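Local structure of transcriptional regulator, TetR family (Agrobacterium tumefaciens, 3C2B) at residues A[15-27]-A[36-48]. The protein probably binds cis-regulatory DNA as a transcription factor of the TetR family. Residues are numbered along the deposited sequence; the frame is centred on the assembly and turned at random.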
# COMPACT_ATOMS: atom_id res chain seq x y z
N PRO A 15 -26.29 4.03 22.39
CA PRO A 15 -25.78 5.28 22.97
C PRO A 15 -24.47 5.14 23.75
O PRO A 15 -23.46 5.79 23.43
CB PRO A 15 -26.90 5.71 23.91
CG PRO A 15 -28.14 5.21 23.24
CD PRO A 15 -27.77 4.01 22.39
N ARG A 16 -24.49 4.27 24.76
CA ARG A 16 -23.32 4.02 25.60
C ARG A 16 -22.22 3.24 24.85
O ARG A 16 -21.02 3.55 24.99
CB ARG A 16 -23.75 3.28 26.87
CG ARG A 16 -22.63 2.88 27.83
CD ARG A 16 -21.77 4.07 28.26
NE ARG A 16 -20.94 3.74 29.42
CZ ARG A 16 -19.74 4.26 29.68
NH1 ARG A 16 -19.20 5.14 28.85
NH2 ARG A 16 -19.08 3.88 30.76
N GLN A 17 -22.63 2.22 24.09
CA GLN A 17 -21.69 1.38 23.34
C GLN A 17 -20.92 2.20 22.29
O GLN A 17 -19.71 1.98 22.09
CB GLN A 17 -22.41 0.20 22.70
CG GLN A 17 -22.83 -0.90 23.67
CD GLN A 17 -23.70 -1.95 23.00
OE1 GLN A 17 -23.23 -2.75 22.18
NE2 GLN A 17 -24.98 -1.96 23.36
N ASN A 18 -21.61 3.15 21.66
CA ASN A 18 -21.00 4.10 20.72
C ASN A 18 -19.99 5.07 21.37
O ASN A 18 -18.84 5.15 20.92
CB ASN A 18 -22.08 4.84 19.93
CG ASN A 18 -22.91 3.91 19.05
OD1 ASN A 18 -22.52 2.77 18.79
ND2 ASN A 18 -24.06 4.39 18.60
N ALA A 19 -20.39 5.77 22.43
CA ALA A 19 -19.48 6.65 23.16
C ALA A 19 -18.17 5.94 23.52
O ALA A 19 -17.08 6.53 23.41
CB ALA A 19 -20.14 7.19 24.40
N VAL A 20 -18.28 4.67 23.95
CA VAL A 20 -17.14 3.84 24.33
C VAL A 20 -16.21 3.53 23.13
O VAL A 20 -14.98 3.66 23.20
CB VAL A 20 -17.62 2.52 25.03
CG1 VAL A 20 -16.53 1.43 25.03
CG2 VAL A 20 -18.12 2.79 26.47
N LEU A 21 -16.82 3.10 22.04
CA LEU A 21 -16.12 2.82 20.81
C LEU A 21 -15.41 4.06 20.26
O LEU A 21 -14.31 3.94 19.69
CB LEU A 21 -17.08 2.18 19.79
CG LEU A 21 -17.49 0.73 20.11
CD1 LEU A 21 -18.63 0.26 19.22
CD2 LEU A 21 -16.31 -0.26 20.10
N ASP A 22 -16.00 5.24 20.44
CA ASP A 22 -15.33 6.51 20.14
C ASP A 22 -14.04 6.73 20.94
O ASP A 22 -13.07 7.27 20.43
CB ASP A 22 -16.26 7.71 20.31
CG ASP A 22 -17.07 8.02 19.05
OD1 ASP A 22 -16.70 7.61 17.92
OD2 ASP A 22 -18.10 8.72 19.21
N GLN A 23 -14.04 6.33 22.21
CA GLN A 23 -12.82 6.39 23.02
C GLN A 23 -11.75 5.42 22.52
O GLN A 23 -10.55 5.73 22.54
CB GLN A 23 -13.12 6.11 24.49
CG GLN A 23 -13.75 7.28 25.26
CD GLN A 23 -13.15 8.63 24.88
OE1 GLN A 23 -13.88 9.57 24.57
NE2 GLN A 23 -11.82 8.73 24.90
N ALA A 24 -12.21 4.25 22.06
CA ALA A 24 -11.31 3.19 21.61
C ALA A 24 -10.66 3.55 20.27
O ALA A 24 -9.45 3.33 20.08
CB ALA A 24 -12.05 1.85 21.54
N LEU A 25 -11.45 4.11 19.36
CA LEU A 25 -10.97 4.71 18.11
C LEU A 25 -9.93 5.82 18.39
O LEU A 25 -8.87 5.84 17.77
CB LEU A 25 -12.13 5.26 17.27
CG LEU A 25 -12.85 4.33 16.29
CD1 LEU A 25 -12.92 2.87 16.76
CD2 LEU A 25 -14.24 4.85 15.88
N ARG A 26 -10.26 6.71 19.33
CA ARG A 26 -9.36 7.77 19.80
C ARG A 26 -8.01 7.23 20.30
O ARG A 26 -6.96 7.71 19.88
CB ARG A 26 -10.05 8.61 20.89
CG ARG A 26 -9.12 9.52 21.70
CD ARG A 26 -9.86 10.74 22.27
NE ARG A 26 -10.19 11.71 21.21
CZ ARG A 26 -10.94 12.80 21.36
NH1 ARG A 26 -11.47 13.12 22.55
NH2 ARG A 26 -11.17 13.59 20.32
N LEU A 27 -8.05 6.24 21.21
CA LEU A 27 -6.81 5.66 21.76
C LEU A 27 -5.93 5.11 20.65
O LEU A 27 -4.71 5.26 20.66
CB LEU A 27 -7.12 4.52 22.75
CG LEU A 27 -7.47 4.85 24.20
CD1 LEU A 27 -7.97 3.59 24.91
CD2 LEU A 27 -6.28 5.46 24.96
N LEU A 36 -4.19 0.65 22.97
CA LEU A 36 -5.53 0.11 23.05
C LEU A 36 -5.49 -1.11 23.96
O LEU A 36 -5.39 -2.24 23.47
CB LEU A 36 -6.01 -0.25 21.64
CG LEU A 36 -7.49 -0.20 21.25
CD1 LEU A 36 -8.16 -1.56 21.46
CD2 LEU A 36 -8.24 0.91 21.97
N THR A 37 -5.48 -0.87 25.27
CA THR A 37 -5.49 -1.95 26.26
C THR A 37 -6.82 -1.94 27.02
O THR A 37 -7.42 -0.88 27.24
CB THR A 37 -4.33 -1.87 27.28
OG1 THR A 37 -4.44 -0.67 28.06
CG2 THR A 37 -2.96 -1.92 26.59
N THR A 38 -7.26 -3.13 27.42
CA THR A 38 -8.50 -3.27 28.19
C THR A 38 -8.59 -2.27 29.37
O THR A 38 -9.65 -1.67 29.59
CB THR A 38 -8.78 -4.76 28.59
OG1 THR A 38 -9.25 -4.84 29.95
CG2 THR A 38 -7.52 -5.65 28.44
N SER A 39 -7.48 -2.07 30.08
CA SER A 39 -7.37 -1.05 31.14
C SER A 39 -7.26 0.39 30.64
O SER A 39 -7.72 1.31 31.30
CB SER A 39 -6.16 -1.35 32.03
OG SER A 39 -6.52 -2.19 33.12
N GLY A 40 -6.62 0.60 29.50
CA GLY A 40 -6.51 1.93 28.93
C GLY A 40 -7.92 2.39 28.61
O GLY A 40 -8.33 3.49 29.00
N LEU A 41 -8.68 1.52 27.95
CA LEU A 41 -10.04 1.84 27.55
C LEU A 41 -11.06 1.87 28.72
O LEU A 41 -12.06 2.59 28.66
CB LEU A 41 -10.50 0.90 26.43
CG LEU A 41 -11.75 1.29 25.62
CD1 LEU A 41 -13.05 0.85 26.32
CD2 LEU A 41 -11.77 2.80 25.26
N ALA A 42 -10.80 1.11 29.78
CA ALA A 42 -11.58 1.27 31.01
C ALA A 42 -11.40 2.68 31.58
O ALA A 42 -12.40 3.33 31.95
CB ALA A 42 -11.21 0.21 32.05
N ARG A 43 -10.15 3.16 31.61
CA ARG A 43 -9.78 4.49 32.10
C ARG A 43 -10.38 5.59 31.23
O ARG A 43 -11.04 6.49 31.76
CB ARG A 43 -8.25 4.68 32.14
CG ARG A 43 -7.46 3.90 33.22
CD ARG A 43 -5.93 4.01 32.90
NE ARG A 43 -5.09 2.95 33.48
CZ ARG A 43 -4.63 2.92 34.73
NH1 ARG A 43 -4.96 3.86 35.61
NH2 ARG A 43 -3.85 1.91 35.13
N ALA A 44 -10.14 5.51 29.91
CA ALA A 44 -10.63 6.50 28.93
C ALA A 44 -12.18 6.69 28.89
O ALA A 44 -12.68 7.82 28.84
CB ALA A 44 -10.08 6.18 27.54
N ALA A 45 -12.92 5.58 28.93
CA ALA A 45 -14.38 5.60 28.75
C ALA A 45 -15.23 5.37 30.01
O ALA A 45 -16.46 5.28 29.92
CB ALA A 45 -14.79 4.60 27.67
N ASN A 46 -14.59 5.28 31.18
CA ASN A 46 -15.32 5.07 32.45
C ASN A 46 -16.16 3.79 32.48
O ASN A 46 -17.30 3.79 32.95
CB ASN A 46 -16.22 6.27 32.75
CG ASN A 46 -15.44 7.53 32.99
OD1 ASN A 46 -14.33 7.49 33.52
ND2 ASN A 46 -16.02 8.67 32.62
N CYS A 47 -15.60 2.71 31.96
CA CYS A 47 -16.31 1.43 32.00
C CYS A 47 -15.51 0.32 32.70
O CYS A 47 -14.34 0.50 33.07
CB CYS A 47 -16.85 1.01 30.61
SG CYS A 47 -15.64 0.50 29.40
N SER A 48 -16.19 -0.81 32.92
CA SER A 48 -15.58 -1.96 33.56
C SER A 48 -14.81 -2.75 32.51
O SER A 48 -15.06 -2.63 31.30
CB SER A 48 -16.65 -2.81 34.25
OG SER A 48 -16.10 -3.93 34.91
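Leu-41 pushes its isobutyl group as a knob into a hole formed by Val-20, Gln-23, Ala-24 and Leu-27. Its CD2 lies 3.5 Å from Ala-24 N and also touches Gln-23 CB. Its CD1 meets Val-20 CG1 at 3.8 Å, the two side chains crossing at about a right angle. Ala-45 CB packs beside this knob against Gln-23 CG (3.8 Å). Toward the start of helix 38-45, Leu-27 lays CD1 over the backbone of Gly-40 and Leu-41, and Leu-36 CD2 rests against Ala-24 and Leu-27 CB. Helix 38-45 opens the predicted helix-turn-helix of this TetR-type domain, and segment 15-27 of helix 15-31 crosses it at 122°, the two axes 9.2 Å apart at their closest. Where the motif turns, Arg-16 grips Ala-45 O end-on: NH1 (2.9 Å) and NH2 (3.1 Å) both donate to this one oxygen, which lies close to the guanidinium plane. A weak, strongly bent bond joins NH2 to Asn-46 O. The arginine chain leaves with CG anti to the backbone N and bends at chi2 (56°), which carries the guanidinium to the turn. Farther out, Thr-37 OG1 N-caps helix 38-45 through Gly-40 N, and Trp-55 of helix 49-56 touches both Val-20 and Cys-47.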